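Local coordinates for Succinylglutamatedesuccinylase/aspartoacylase (PDB 3CDX), which probably hydrolyses carbon-nitrogen bonds in linear amides, as a metal-dependent member of the succinylglutamate desuccinylase/aspartoacylase family, and holds a calcium ion in this crystal, at residues 54-59 against 234-239; 78-83 against 89-94; 261-266 against 317-322; 279-284 against 310-315. All coordinates share one frame; numbering follows the deposited sequence.

Interaction 1: residues 54-59 against 234-239; sequences PTVLLT and LNVLKH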
loop_
_atom_site.group_PDB
_atom_site.type_symbol
_atom_site.label_atom_id
_atom_site.label_comp_id
_atom_site.label_asym_id
_atom_site.label_seq_id
_atom_site.Cartn_x
_atom_site.Cartn_y
_atom_site.Cartn_z
ATOM N N PRO A 54 4.306 9.449 -47.473
ATOM C CA PRO A 54 3.883 8.430 -46.518
ATOM C C PRO A 54 3.725 9.009 -45.106
ATOM O O PRO A 54 4.132 10.170 -44.835
ATOM C CB PRO A 54 5.016 7.402 -46.576
ATOM C CG PRO A 54 6.221 8.180 -46.954
ATOM C CD PRO A 54 5.733 9.313 -47.831
ATOM N N THR A 55 3.096 8.228 -44.223
ATOM C CA THR A 55 2.905 8.691 -42.855
ATOM C C THR A 55 3.925 7.976 -41.987
ATOM O O THR A 55 4.001 6.755 -42.033
ATOM C CB THR A 55 1.465 8.440 -42.350
ATOM O OG1 THR A 55 0.544 9.297 -43.054
ATOM C CG2 THR A 55 1.350 8.722 -40.799
ATOM N N VAL A 56 4.695 8.746 -41.206
ATOM C CA VAL A 56 5.613 8.177 -40.216
ATOM C C VAL A 56 5.076 8.377 -38.810
ATOM O O VAL A 56 4.836 9.490 -38.387
ATOM C CB VAL A 56 7.027 8.813 -40.323
ATOM C CG1 VAL A 56 7.933 8.297 -39.217
ATOM C CG2 VAL A 56 7.625 8.562 -41.745
ATOM N N LEU A 57 4.898 7.282 -38.076
ATOM C CA LEU A 57 4.390 7.387 -36.710
ATOM C C LEU A 57 5.516 7.108 -35.732
ATOM O O LEU A 57 6.157 6.049 -35.798
ATOM C CB LEU A 57 3.195 6.456 -36.497
ATOM C CG LEU A 57 2.738 6.138 -35.061
ATOM C CD1 LEU A 57 2.121 7.358 -34.336
ATOM C CD2 LEU A 57 1.792 4.945 -35.074
ATOM N N LEU A 58 5.721 8.060 -34.817
ATOM C CA LEU A 58 6.824 8.072 -33.840
ATOM C C LEU A 58 6.227 8.036 -32.438
ATOM O O LEU A 58 5.474 8.957 -32.051
ATOM C CB LEU A 58 7.696 9.339 -34.019
ATOM C CG LEU A 58 8.377 9.503 -35.400
ATOM C CD1 LEU A 58 9.059 10.800 -35.494
ATOM C CD2 LEU A 58 9.310 8.334 -35.753
ATOM N N THR A 59 6.476 6.949 -31.711
ATOM C CA THR A 59 5.910 6.827 -30.370
ATOM C C THR A 59 7.016 6.698 -29.351
ATOM O O THR A 59 8.040 6.064 -29.625
ATOM C CB THR A 59 4.893 5.624 -30.231
ATOM O OG1 THR A 59 5.495 4.395 -30.686
ATOM C CG2 THR A 59 3.625 5.914 -31.033
ATOM N N LEU A 234 15.112 11.631 -37.483
ATOM C CA LEU A 234 15.352 12.490 -38.660
ATOM C C LEU A 234 15.755 11.652 -39.867
ATOM O O LEU A 234 15.189 11.818 -40.932
ATOM C CB LEU A 234 16.470 13.504 -38.396
ATOM C CG LEU A 234 16.165 14.705 -37.517
ATOM C CD1 LEU A 234 17.472 15.470 -37.269
ATOM C CD2 LEU A 234 15.099 15.604 -38.132
ATOM N N ASN A 235 16.740 10.767 -39.678
ATOM C CA ASN A 235 17.167 9.806 -40.696
ATOM C C ASN A 235 16.011 8.976 -41.244
ATOM O O ASN A 235 15.926 8.737 -42.453
ATOM C CB ASN A 235 18.197 8.828 -40.136
ATOM C CG ASN A 235 19.592 9.414 -40.011
ATOM O OD1 ASN A 235 19.852 10.549 -40.401
ATOM N ND2 ASN A 235 20.496 8.631 -39.436
ATOM N N VAL A 236 15.117 8.524 -40.366
ATOM C CA VAL A 236 14.017 7.721 -40.817
ATOM C C VAL A 236 13.131 8.587 -41.733
ATOM O O VAL A 236 12.665 8.119 -42.775
ATOM C CB VAL A 236 13.207 7.104 -39.680
ATOM C CG1 VAL A 236 11.831 6.801 -40.180
ATOM C CG2 VAL A 236 13.885 5.769 -39.187
ATOM N N LEU A 237 12.922 9.845 -41.348
ATOM C CA LEU A 237 12.095 10.755 -42.154
ATOM C C LEU A 237 12.712 11.033 -43.536
ATOM O O LEU A 237 11.990 11.171 -44.538
ATOM C CB LEU A 237 11.911 12.078 -41.423
ATOM C CG LEU A 237 11.059 12.091 -40.145
ATOM C CD1 LEU A 237 10.845 13.556 -39.658
ATOM C CD2 LEU A 237 9.719 11.364 -40.327
ATOM N N LYS A 238 14.034 11.177 -43.547
ATOM C CA LYS A 238 14.815 11.362 -44.765
ATOM C C LYS A 238 14.725 10.121 -45.658
ATOM O O LYS A 238 14.435 10.246 -46.848
ATOM C CB LYS A 238 16.277 11.731 -44.432
ATOM C CG LYS A 238 16.378 13.088 -43.738
ATOM C CD LYS A 238 17.791 13.362 -43.316
ATOM C CE LYS A 238 17.943 14.781 -42.808
ATOM N NZ LYS A 238 19.266 14.874 -42.052
ATOM N N HIS A 239 14.922 8.941 -45.060
ATOM C CA HIS A 239 14.770 7.663 -45.729
ATOM C C HIS A 239 13.413 7.552 -46.397
ATOM O O HIS A 239 13.282 7.039 -47.499
ATOM C CB HIS A 239 14.924 6.526 -44.733
ATOM C CG HIS A 239 14.652 5.165 -45.304
ATOM N ND1 HIS A 239 15.509 4.543 -46.187
ATOM C CD2 HIS A 239 13.640 4.293 -45.088
ATOM C CE1 HIS A 239 15.031 3.350 -46.505
ATOM N NE2 HIS A 239 13.903 3.167 -45.844
#
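Val56 on strand 55-60 and Leu237 on the last turns of helix 223-239 bring the two backbones nearest, with Val56 CA 7.2 Å from Leu237 CA. The closest touch on Val56 is made by one methyl: Leu237 CD2 settles against the whole isopropyl group of Val56, 3.7 Å from Val56 CB and likewise in touch with Val56 CG1 and CG2. The CB of Leu237 does not itself face the strand. An extended side chain, with CG opposite the carbonyl carbon (chi1 -69°) and chi2 at -173°, swings its end inward to make the touch. Val236 CB does face the strand, and Val236 CG1 adds a looser second contact 4.3 Å from Val56 CG1. All three residues are buried and wholly aliphatic, so this part of the helix-sheet join is purely apolar. Odd-numbered Thr55 and Leu57 turn to the other side, toward Ile90. The helix-facing side of the strand is shared: Leu58 packs on Ile73 and Leu76 of helix 68-79, and Leu76 also meets Leu234 and Leu237, joining the two helices. Val236 and Val56 both reach strand 144-148, at Val146 and Ile144, while Leu237 also touches Val89 on strand 87-92.

Interaction 2: residues 78-83 against 89-94; sequences RRLRPE and VIMLPA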
loop_
_atom_site.group_PDB
_atom_site.type_symbol
_atom_site.label_atom_id
_atom_site.label_comp_id
_atom_site.label_asym_id
_atom_site.label_seq_id
_atom_site.Cartn_x
_atom_site.Cartn_y
_atom_site.Cartn_z
ATOM N N ARG A 78 8.251 19.778 -31.240
ATOM C CA ARG A 78 8.251 21.213 -30.992
ATOM C C ARG A 78 8.830 22.023 -32.176
ATOM O O ARG A 78 8.408 23.156 -32.409
ATOM C CB ARG A 78 9.013 21.537 -29.685
ATOM C CG ARG A 78 8.931 23.000 -29.245
ATOM C CD ARG A 78 9.577 23.252 -27.864
ATOM N NE ARG A 78 10.951 22.767 -27.790
ATOM C CZ ARG A 78 12.006 23.466 -28.204
ATOM N NH1 ARG A 78 11.841 24.671 -28.729
ATOM N NH2 ARG A 78 13.225 22.949 -28.122
ATOM N N ARG A 79 9.800 21.428 -32.876
ATOM C CA ARG A 79 10.619 22.105 -33.897
ATOM C C ARG A 79 10.118 21.928 -35.339
ATOM O O ARG A 79 10.156 22.879 -36.123
ATOM C CB ARG A 79 12.061 21.611 -33.839
ATOM C CG ARG A 79 12.889 22.117 -32.650
ATOM C CD ARG A 79 14.293 21.449 -32.663
ATOM N NE ARG A 79 14.962 21.481 -31.353
ATOM C CZ ARG A 79 16.279 21.319 -31.153
ATOM N NH1 ARG A 79 17.117 21.117 -32.179
ATOM N NH2 ARG A 79 16.769 21.378 -29.922
ATOM N N LEU A 80 9.666 20.718 -35.682
ATOM C CA LEU A 80 9.265 20.360 -37.053
ATOM C C LEU A 80 8.145 21.229 -37.648
ATOM O O LEU A 80 7.118 21.433 -37.020
ATOM C CB LEU A 80 8.861 18.873 -37.106
ATOM C CG LEU A 80 8.527 18.221 -38.458
ATOM C CD1 LEU A 80 9.737 18.143 -39.403
ATOM C CD2 LEU A 80 7.887 16.850 -38.268
ATOM N N ARG A 81 8.327 21.710 -38.875
ATOM C CA ARG A 81 7.357 22.635 -39.523
ATOM C C ARG A 81 6.706 22.036 -40.766
ATOM O O ARG A 81 7.342 21.274 -41.487
ATOM C CB ARG A 81 8.029 23.954 -39.914
ATOM C CG ARG A 81 8.507 24.818 -38.756
ATOM C CD ARG A 81 9.588 25.789 -39.224
ATOM N NE ARG A 81 10.883 25.146 -39.542
ATOM C CZ ARG A 81 11.628 25.424 -40.632
ATOM N NH1 ARG A 81 11.193 26.301 -41.541
ATOM N NH2 ARG A 81 12.790 24.799 -40.840
ATOM N N PRO A 82 5.434 22.385 -41.027
ATOM C CA PRO A 82 4.718 21.802 -42.179
ATOM C C PRO A 82 5.450 21.941 -43.516
ATOM O O PRO A 82 5.446 21.019 -44.335
ATOM C CB PRO A 82 3.358 22.528 -42.178
ATOM C CG PRO A 82 3.216 23.110 -40.829
ATOM C CD PRO A 82 4.586 23.314 -40.248
ATOM N N GLU A 83 6.138 23.062 -43.693
ATOM C CA GLU A 83 6.856 23.338 -44.918
ATOM C C GLU A 83 8.088 22.458 -45.166
ATOM O O GLU A 83 8.558 22.392 -46.304
ATOM C CB GLU A 83 7.230 24.822 -44.970
ATOM C CG GLU A 83 8.441 25.153 -44.131
ATOM C CD GLU A 83 8.486 26.608 -43.749
ATOM O OE1 GLU A 83 7.513 27.094 -43.125
ATOM O OE2 GLU A 83 9.503 27.268 -44.068
ATOM N N VAL A 89 3.709 13.310 -40.477
ATOM C CA VAL A 89 4.415 12.883 -39.255
ATOM C C VAL A 89 3.454 13.006 -38.050
ATOM O O VAL A 89 2.928 14.083 -37.773
ATOM C CB VAL A 89 5.686 13.712 -38.998
ATOM C CG1 VAL A 89 6.489 13.138 -37.807
ATOM C CG2 VAL A 89 6.580 13.756 -40.285
ATOM N N ILE A 90 3.216 11.872 -37.393
ATOM C CA ILE A 90 2.443 11.794 -36.144
ATOM C C ILE A 90 3.378 11.433 -34.980
ATOM O O ILE A 90 4.062 10.405 -35.025
ATOM C CB ILE A 90 1.295 10.787 -36.296
ATOM C CG1 ILE A 90 0.395 11.213 -37.480
ATOM C CG2 ILE A 90 0.447 10.646 -34.937
ATOM C CD1 ILE A 90 -0.505 10.140 -37.987
ATOM N N MET A 91 3.384 12.268 -33.938
ATOM C CA MET A 91 4.366 12.202 -32.828
ATOM C C MET A 91 3.653 12.123 -31.490
ATOM O O MET A 91 2.924 13.036 -31.134
ATOM C CB MET A 91 5.313 13.415 -32.861
ATOM C CG MET A 91 6.264 13.384 -34.116
ATOM S SD MET A 91 7.074 14.953 -34.578
ATOM C CE MET A 91 5.617 15.895 -35.041
ATOM N N LEU A 92 3.809 10.982 -30.801
ATOM C CA LEU A 92 3.285 10.788 -29.432
ATOM C C LEU A 92 4.474 10.477 -28.598
ATOM O O LEU A 92 4.807 9.314 -28.447
ATOM C CB LEU A 92 2.247 9.635 -29.338
ATOM C CG LEU A 92 0.861 9.989 -29.898
ATOM C CD1 LEU A 92 0.847 9.876 -31.439
ATOM C CD2 LEU A 92 -0.278 9.134 -29.321
ATOM N N PRO A 93 5.144 11.511 -28.056
ATOM C CA PRO A 93 6.380 11.264 -27.314
ATOM C C PRO A 93 6.157 10.634 -25.954
ATOM O O PRO A 93 7.090 10.102 -25.382
ATOM C CB PRO A 93 6.929 12.668 -27.079
ATOM C CG PRO A 93 5.700 13.536 -27.035
ATOM C CD PRO A 93 4.806 12.956 -28.097
ATOM N N ALA A 94 4.944 10.701 -25.443
ATOM C CA ALA A 94 4.698 10.334 -24.050
ATOM C C ALA A 94 3.361 9.619 -23.923
ATOM O O ALA A 94 2.402 10.181 -23.461
ATOM C CB ALA A 94 4.758 11.595 -23.171
#
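Leu80 closes on Val89 and Met91 where the helix of a beta-alpha-beta unit, made of strand 55-60, helix 68-79 and strand 87-92, turns back into its second strand. Leu80 is the first residue after the helix to leave helical backbone angles, and its side chain points at the sheet. Its CD2 does all the touching: it lies 3.9 Å from Val89 CB and about as close to both Val89 methyls, a methyl set against an isopropyl group. The end methyl of Met91 meets the same branch. In the next shell Met91 lies against Ile73 and Ala77 of the helix and Leu58 of the parallel neighbour, and Leu80 also packs on Val85. The backbone of strand 87-92 is fixed on both flanks, Val89 bonding to Val48 of strand 40-50 and Ile90 to Val56. Nearby, Arg78 and Ala94 pack on Asp304 and Val300 of a second subunit, and in the turn beyond Leu80, Arg81 N bonds to Glu84 OE2. What brings the methionine methyl to the leucine is a bend at chi3 (-65°), which curls the thioether end round until Met91 CE lies 4.1 Å from Leu80 CD2.

Interaction 3: residues 261-266 against 317-322; sequences MMVREA and IVWFGA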
loop_
_atom_site.group_PDB
_atom_site.type_symbol
_atom_site.label_atom_id
_atom_site.label_comp_id
_atom_site.label_asym_id
_atom_site.label_seq_id
_atom_site.Cartn_x
_atom_site.Cartn_y
_atom_site.Cartn_z
ATOM N N MET A 261 22.705 -7.629 -36.232
ATOM C CA MET A 261 22.986 -8.654 -35.290
ATOM C C MET A 261 21.677 -9.345 -35.062
ATOM O O MET A 261 20.639 -8.938 -35.619
ATOM C CB MET A 261 23.521 -8.015 -33.998
ATOM C CG MET A 261 24.566 -6.894 -34.248
ATOM S SD MET A 261 26.203 -7.599 -34.747
ATOM C CE MET A 261 26.755 -8.346 -33.205
ATOM N N MET A 262 21.714 -10.368 -34.213
ATOM C CA MET A 262 20.567 -11.182 -33.969
ATOM C C MET A 262 20.686 -11.872 -32.624
ATOM O O MET A 262 21.792 -12.076 -32.095
ATOM C CB MET A 262 20.342 -12.205 -35.128
ATOM C CG MET A 262 21.462 -13.252 -35.398
ATOM S SD MET A 262 21.079 -14.477 -36.766
ATOM C CE MET A 262 19.676 -15.315 -36.137
ATOM N N VAL A 263 19.525 -12.212 -32.083
ATOM C CA VAL A 263 19.392 -12.994 -30.897
ATOM C C VAL A 263 18.409 -14.105 -31.251
ATOM O O VAL A 263 17.254 -13.822 -31.589
ATOM C CB VAL A 263 18.810 -12.163 -29.712
ATOM C CG1 VAL A 263 18.553 -13.084 -28.534
ATOM C CG2 VAL A 263 19.771 -11.029 -29.304
ATOM N N ARG A 264 18.852 -15.359 -31.180
ATOM C CA ARG A 264 17.970 -16.464 -31.568
ATOM C C ARG A 264 17.994 -17.695 -30.649
ATOM O O ARG A 264 17.048 -18.483 -30.667
ATOM C CB ARG A 264 18.188 -16.859 -33.039
ATOM N N GLU A 265 19.025 -17.837 -29.823
ATOM C CA GLU A 265 19.233 -19.066 -29.064
ATOM C C GLU A 265 18.989 -18.905 -27.559
ATOM O O GLU A 265 19.310 -17.862 -27.004
ATOM C CB GLU A 265 20.674 -19.568 -29.304
ATOM N N ALA A 266 18.455 -19.936 -26.890
ATOM C CA ALA A 266 18.257 -19.849 -25.439
ATOM C C ALA A 266 19.608 -19.621 -24.760
ATOM O O ALA A 266 19.693 -18.976 -23.695
ATOM C CB ALA A 266 17.604 -21.093 -24.901
ATOM N N ILE A 317 28.398 -9.979 -28.598
ATOM C CA ILE A 317 28.487 -8.660 -27.963
ATOM C C ILE A 317 27.298 -8.576 -26.978
ATOM O O ILE A 317 26.171 -9.004 -27.304
ATOM C CB ILE A 317 28.419 -7.549 -29.044
ATOM C CG1 ILE A 317 29.529 -7.779 -30.077
ATOM C CG2 ILE A 317 28.457 -6.082 -28.451
ATOM C CD1 ILE A 317 29.691 -6.670 -31.070
ATOM N N VAL A 318 27.556 -8.099 -25.759
ATOM C CA VAL A 318 26.479 -7.911 -24.789
ATOM C C VAL A 318 25.504 -6.858 -25.321
ATOM O O VAL A 318 25.883 -5.730 -25.626
ATOM C CB VAL A 318 26.998 -7.583 -23.340
ATOM C CG1 VAL A 318 25.841 -7.442 -22.346
ATOM C CG2 VAL A 318 27.935 -8.712 -22.857
ATOM N N TRP A 319 24.246 -7.258 -25.464
ATOM C CA TRP A 319 23.211 -6.340 -25.946
ATOM C C TRP A 319 22.454 -5.683 -24.779
ATOM O O TRP A 319 22.328 -4.443 -24.753
ATOM C CB TRP A 319 22.235 -7.067 -26.858
ATOM C CG TRP A 319 21.131 -6.193 -27.396
ATOM C CD1 TRP A 319 21.209 -4.867 -27.748
ATOM C CD2 TRP A 319 19.785 -6.582 -27.618
ATOM N NE1 TRP A 319 19.995 -4.424 -28.203
ATOM C CE2 TRP A 319 19.097 -5.455 -28.108
ATOM C CE3 TRP A 319 19.086 -7.783 -27.453
ATOM C CZ2 TRP A 319 17.754 -5.502 -28.461
ATOM C CZ3 TRP A 319 17.727 -7.819 -27.785
ATOM C CH2 TRP A 319 17.082 -6.684 -28.282
ATOM N N PHE A 320 21.929 -6.543 -23.882
ATOM C CA PHE A 320 21.363 -6.182 -22.571
ATOM C C PHE A 320 22.279 -6.667 -21.472
ATOM O O PHE A 320 22.693 -7.831 -21.465
ATOM C CB PHE A 320 19.984 -6.820 -22.330
ATOM C CG PHE A 320 18.839 -6.098 -22.982
ATOM C CD1 PHE A 320 18.986 -5.467 -24.202
ATOM C CD2 PHE A 320 17.570 -6.063 -22.358
ATOM C CE1 PHE A 320 17.901 -4.778 -24.799
ATOM C CE2 PHE A 320 16.491 -5.367 -22.950
ATOM C CZ PHE A 320 16.667 -4.743 -24.177
ATOM N N GLY A 321 22.549 -5.782 -20.518
ATOM C CA GLY A 321 23.393 -6.101 -19.370
ATOM C C GLY A 321 22.645 -5.870 -18.085
ATOM O O GLY A 321 21.720 -5.030 -18.040
ATOM N N ALA A 322 23.057 -6.597 -17.052
ATOM C CA ALA A 322 22.438 -6.547 -15.719
ATOM C C ALA A 322 22.028 -5.122 -15.297
ATOM O O ALA A 322 22.799 -4.178 -15.465
ATOM C CB ALA A 322 23.370 -7.142 -14.697
#
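Val263 and Trp319 meet in the beta-rich C-terminal part of the chain, their CA atoms 9.1 Å apart and strand 332-339 hydrogen-bonded to both strands that carry them. From CB, which points toward 261-266, the Trp319 side chain leaves with CG opposite the backbone N (chi1 180°), carrying the indole out from its own strand. On the five-membered ring the N-H of NE1 is bonded to Ser160 OG. On the benzo side CE3 comes 3.8 Å from Val263 CG2, and the next atom, CZ3, lies a little farther from the same methyl. The valine approaches the ring obliquely, the two side chains crossing at about a right angle. One indole face is taken by the following residue: Phe320 CE1 sits 3.6 Å above the plane, over its centre. Trp319 and Phe320 both face Val335 in a classic beta bulge, and Phe320 meets Trp38 of a third subunit. Two residues back along each segment, Met261 and Ile317 touch end to end, Met261 CE lying 4.0 Å from Ile317 CD1. Bends at chi2 (-75°) and chi3 fold the methionine so that its methyl arrives there. The Trp319 side chain is about 9 Å from that of His149 and about 11 Å from the bound calcium ion, in the neighbourhood of the metal site, too far to bind the ion. Since every atom that touches across the segments is carbon, the join rests on shape and apolar burial, while the bond to Ser160, with Phe320 over one face, is likely to help fix how the indole is turned.

Interaction 4: residues 279-284 against 310-315; sequences EPTHYV and LLYRRD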
loop_
_atom_site.group_PDB
_atom_site.type_symbol
_atom_site.label_atom_id
_atom_site.label_comp_id
_atom_site.label_asym_id
_atom_site.label_seq_id
_atom_site.Cartn_x
_atom_site.Cartn_y
_atom_site.Cartn_z
ATOM N N GLU A 279 27.205 -9.600 -9.583
ATOM C CA GLU A 279 28.377 -8.818 -9.972
ATOM C C GLU A 279 28.762 -9.218 -11.408
ATOM O O GLU A 279 29.191 -10.382 -11.631
ATOM C CB GLU A 279 29.563 -9.126 -9.033
ATOM C CG GLU A 279 30.856 -8.413 -9.448
ATOM C CD GLU A 279 32.089 -8.986 -8.787
ATOM O OE1 GLU A 279 31.961 -9.742 -7.832
ATOM O OE2 GLU A 279 33.188 -8.643 -9.197
ATOM N N PRO A 280 28.604 -8.289 -12.376
ATOM C CA PRO A 280 28.948 -8.626 -13.747
ATOM C C PRO A 280 30.450 -8.495 -14.029
ATOM O O PRO A 280 31.178 -7.816 -13.287
ATOM C CB PRO A 280 28.197 -7.577 -14.555
ATOM C CG PRO A 280 28.180 -6.343 -13.636
ATOM C CD PRO A 280 28.061 -6.911 -12.248
ATOM N N THR A 281 30.894 -9.155 -15.097
ATOM C CA THR A 281 32.236 -9.002 -15.618
ATOM C C THR A 281 32.305 -8.060 -16.798
ATOM O O THR A 281 33.381 -7.565 -17.097
ATOM C CB THR A 281 32.864 -10.379 -16.057
ATOM O OG1 THR A 281 32.015 -11.021 -16.999
ATOM C CG2 THR A 281 33.035 -11.278 -14.893
ATOM N N HIS A 282 31.180 -7.802 -17.470
ATOM C CA HIS A 282 31.139 -6.932 -18.677
ATOM C C HIS A 282 29.917 -6.049 -18.725
ATOM O O HIS A 282 28.859 -6.434 -18.177
ATOM C CB HIS A 282 31.095 -7.782 -19.962
ATOM C CG HIS A 282 32.348 -8.559 -20.194
ATOM N ND1 HIS A 282 33.419 -8.042 -20.890
ATOM C CD2 HIS A 282 32.726 -9.787 -19.769
ATOM C CE1 HIS A 282 34.400 -8.927 -20.908
ATOM N NE2 HIS A 282 34.005 -9.998 -20.236
ATOM N N TYR A 283 30.041 -4.912 -19.422
ATOM C CA TYR A 283 28.901 -4.066 -19.783
ATOM C C TYR A 283 28.392 -4.319 -21.174
ATOM O O TYR A 283 29.106 -4.902 -22.004
ATOM C CB TYR A 283 29.263 -2.586 -19.728
ATOM C CG TYR A 283 29.638 -2.098 -18.366
ATOM C CD1 TYR A 283 28.854 -2.429 -17.237
ATOM C CD2 TYR A 283 30.771 -1.303 -18.191
ATOM C CE1 TYR A 283 29.198 -1.969 -15.970
ATOM C CE2 TYR A 283 31.130 -0.837 -16.933
ATOM C CZ TYR A 283 30.348 -1.158 -15.834
ATOM O OH TYR A 283 30.723 -0.677 -14.598
ATOM N N VAL A 284 27.184 -3.822 -21.455
ATOM C CA VAL A 284 26.649 -3.847 -22.820
ATOM C C VAL A 284 27.653 -3.259 -23.797
ATOM O O VAL A 284 28.402 -2.328 -23.440
ATOM C CB VAL A 284 25.257 -3.148 -22.939
ATOM C CG1 VAL A 284 24.282 -3.894 -22.027
ATOM C CG2 VAL A 284 25.320 -1.648 -22.616
ATOM N N LEU A 310 28.410 -17.547 -12.908
ATOM C CA LEU A 310 27.610 -17.735 -14.152
ATOM C C LEU A 310 28.491 -17.601 -15.373
ATOM O O LEU A 310 29.378 -16.753 -15.382
ATOM C CB LEU A 310 26.476 -16.683 -14.288
ATOM C CG LEU A 310 25.484 -16.553 -13.118
ATOM C CD1 LEU A 310 24.236 -15.764 -13.475
ATOM C CD2 LEU A 310 25.108 -17.933 -12.555
ATOM N N LEU A 311 28.214 -18.394 -16.418
ATOM C CA LEU A 311 28.991 -18.341 -17.666
ATOM C C LEU A 311 28.136 -17.896 -18.846
ATOM O O LEU A 311 26.964 -18.255 -18.910
ATOM C CB LEU A 311 29.599 -19.721 -18.000
ATOM C CG LEU A 311 30.318 -20.488 -16.887
ATOM C CD1 LEU A 311 30.768 -21.864 -17.432
ATOM C CD2 LEU A 311 31.497 -19.683 -16.350
ATOM N N TYR A 312 28.713 -17.124 -19.756
ATOM C CA TYR A 312 28.142 -16.927 -21.086
ATOM C C TYR A 312 28.173 -18.256 -21.866
ATOM O O TYR A 312 29.090 -19.060 -21.689
ATOM C CB TYR A 312 28.949 -15.906 -21.912
ATOM C CG TYR A 312 29.075 -14.511 -21.333
ATOM C CD1 TYR A 312 28.003 -13.611 -21.347
ATOM C CD2 TYR A 312 30.280 -14.084 -20.783
ATOM C CE1 TYR A 312 28.139 -12.296 -20.801
ATOM C CE2 TYR A 312 30.423 -12.803 -20.249
ATOM C CZ TYR A 312 29.357 -11.925 -20.252
ATOM O OH TYR A 312 29.542 -10.662 -19.724
ATOM N N ARG A 313 27.188 -18.444 -22.744
ATOM C CA ARG A 313 27.066 -19.648 -23.560
ATOM C C ARG A 313 26.963 -19.333 -25.056
ATOM O O ARG A 313 26.555 -20.194 -25.852
ATOM C CB ARG A 313 25.854 -20.473 -23.106
ATOM C CG ARG A 313 25.920 -20.943 -21.671
ATOM C CD ARG A 313 27.114 -21.837 -21.501
ATOM N NE ARG A 313 27.115 -22.502 -20.205
ATOM C CZ ARG A 313 28.142 -23.202 -19.743
ATOM N NH1 ARG A 313 29.241 -23.316 -20.494
ATOM N NH2 ARG A 313 28.071 -23.787 -18.544
ATOM N N ARG A 314 27.329 -18.108 -25.433
ATOM C CA ARG A 314 27.465 -17.711 -26.826
ATOM C C ARG A 314 28.580 -16.688 -26.967
ATOM O O ARG A 314 28.687 -15.793 -26.113
ATOM C CB ARG A 314 26.171 -17.025 -27.326
ATOM C CG ARG A 314 24.919 -17.896 -27.402
ATOM C CD ARG A 314 25.106 -19.101 -28.318
ATOM N NE ARG A 314 25.151 -18.772 -29.744
ATOM C CZ ARG A 314 25.046 -19.678 -30.723
ATOM N NH1 ARG A 314 24.901 -20.981 -30.439
ATOM N NH2 ARG A 314 25.109 -19.285 -31.993
ATOM N N ASP A 315 29.394 -16.793 -28.035
ATOM C CA ASP A 315 30.279 -15.691 -28.434
ATOM C C ASP A 315 29.408 -14.560 -28.984
ATOM O O ASP A 315 28.350 -14.820 -29.567
ATOM C CB ASP A 315 31.285 -16.102 -29.524
ATOM C CG ASP A 315 32.149 -17.314 -29.135
ATOM O OD1 ASP A 315 32.208 -17.699 -27.954
ATOM O OD2 ASP A 315 32.779 -17.896 -30.040
#
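Just past the ends of strands 276-280 and 308-311 in the four-stranded antiparallel sheet, Thr281 and His282 receive the phenol of Tyr312. Strand 293-298 runs between those two strands, so the tyrosine has to reach across it, resting on Ala294 as it goes. With CG opposite the carbonyl carbon (chi1 -59°), the ring projects toward 279-284, and its hydroxyl ends against His282: Tyr312 OH is 3.3 Å from His282 CB and equally near His282 CD2. His282 CD2 lies at the edge of the phenol ring, near its plane, 3.8 Å from Tyr312 CE2. The ring planes are inclined at 59° with centroids 5.9 Å apart, an oblique meeting. Thr281 slides past the tyrosine in the opposite direction, its OG1 3.7 Å from Tyr312 OH, and is bonded instead to Thr293 O. The imidazole is anchored at its other side, where His282 ND1 bonds to Glu286 OE1, the same oxygen that takes Tyr283 N. Deeper in, Tyr312 packs on Val270, Ala334 and Val336, while Tyr283 OH bonds to Ile223 N of a second subunit. Replacing Tyr312 with alanine would probably open a gap over Ala294 and Val336 and deprive His282 of the ring edge against which its CD2 lies. The phenol oxygen meets His282 through carbon atoms alone, so the contact is one of van der Waals fit; the clear polar bonds of Thr281 and His282 go to Thr293 and Glu286.

From the N terminus, strand 55-60 opens interaction 1, and the chain at once makes the short helix-to-strand return that interaction 2 closes. Interaction 2 therefore falls within the long loop that ends only when helix 223-239 comes back to the sheet. The two touch directly, Leu58 N and O lying 2.9 Å from Ile90 O and Leu92 N in probable hydrogen bonds between parallel strands. Interaction 3 begins later, in series, with strand 259-271; interaction 4 opens and closes before 317-322 completes it. These two adjoin where Val284 packs on the backbone of Trp319 and Val318 meets Tyr283. No loops cross: interactions 1 and 2 tie the catalytic alpha/beta part, interactions 3 and 4 the beta-rich C-terminal part.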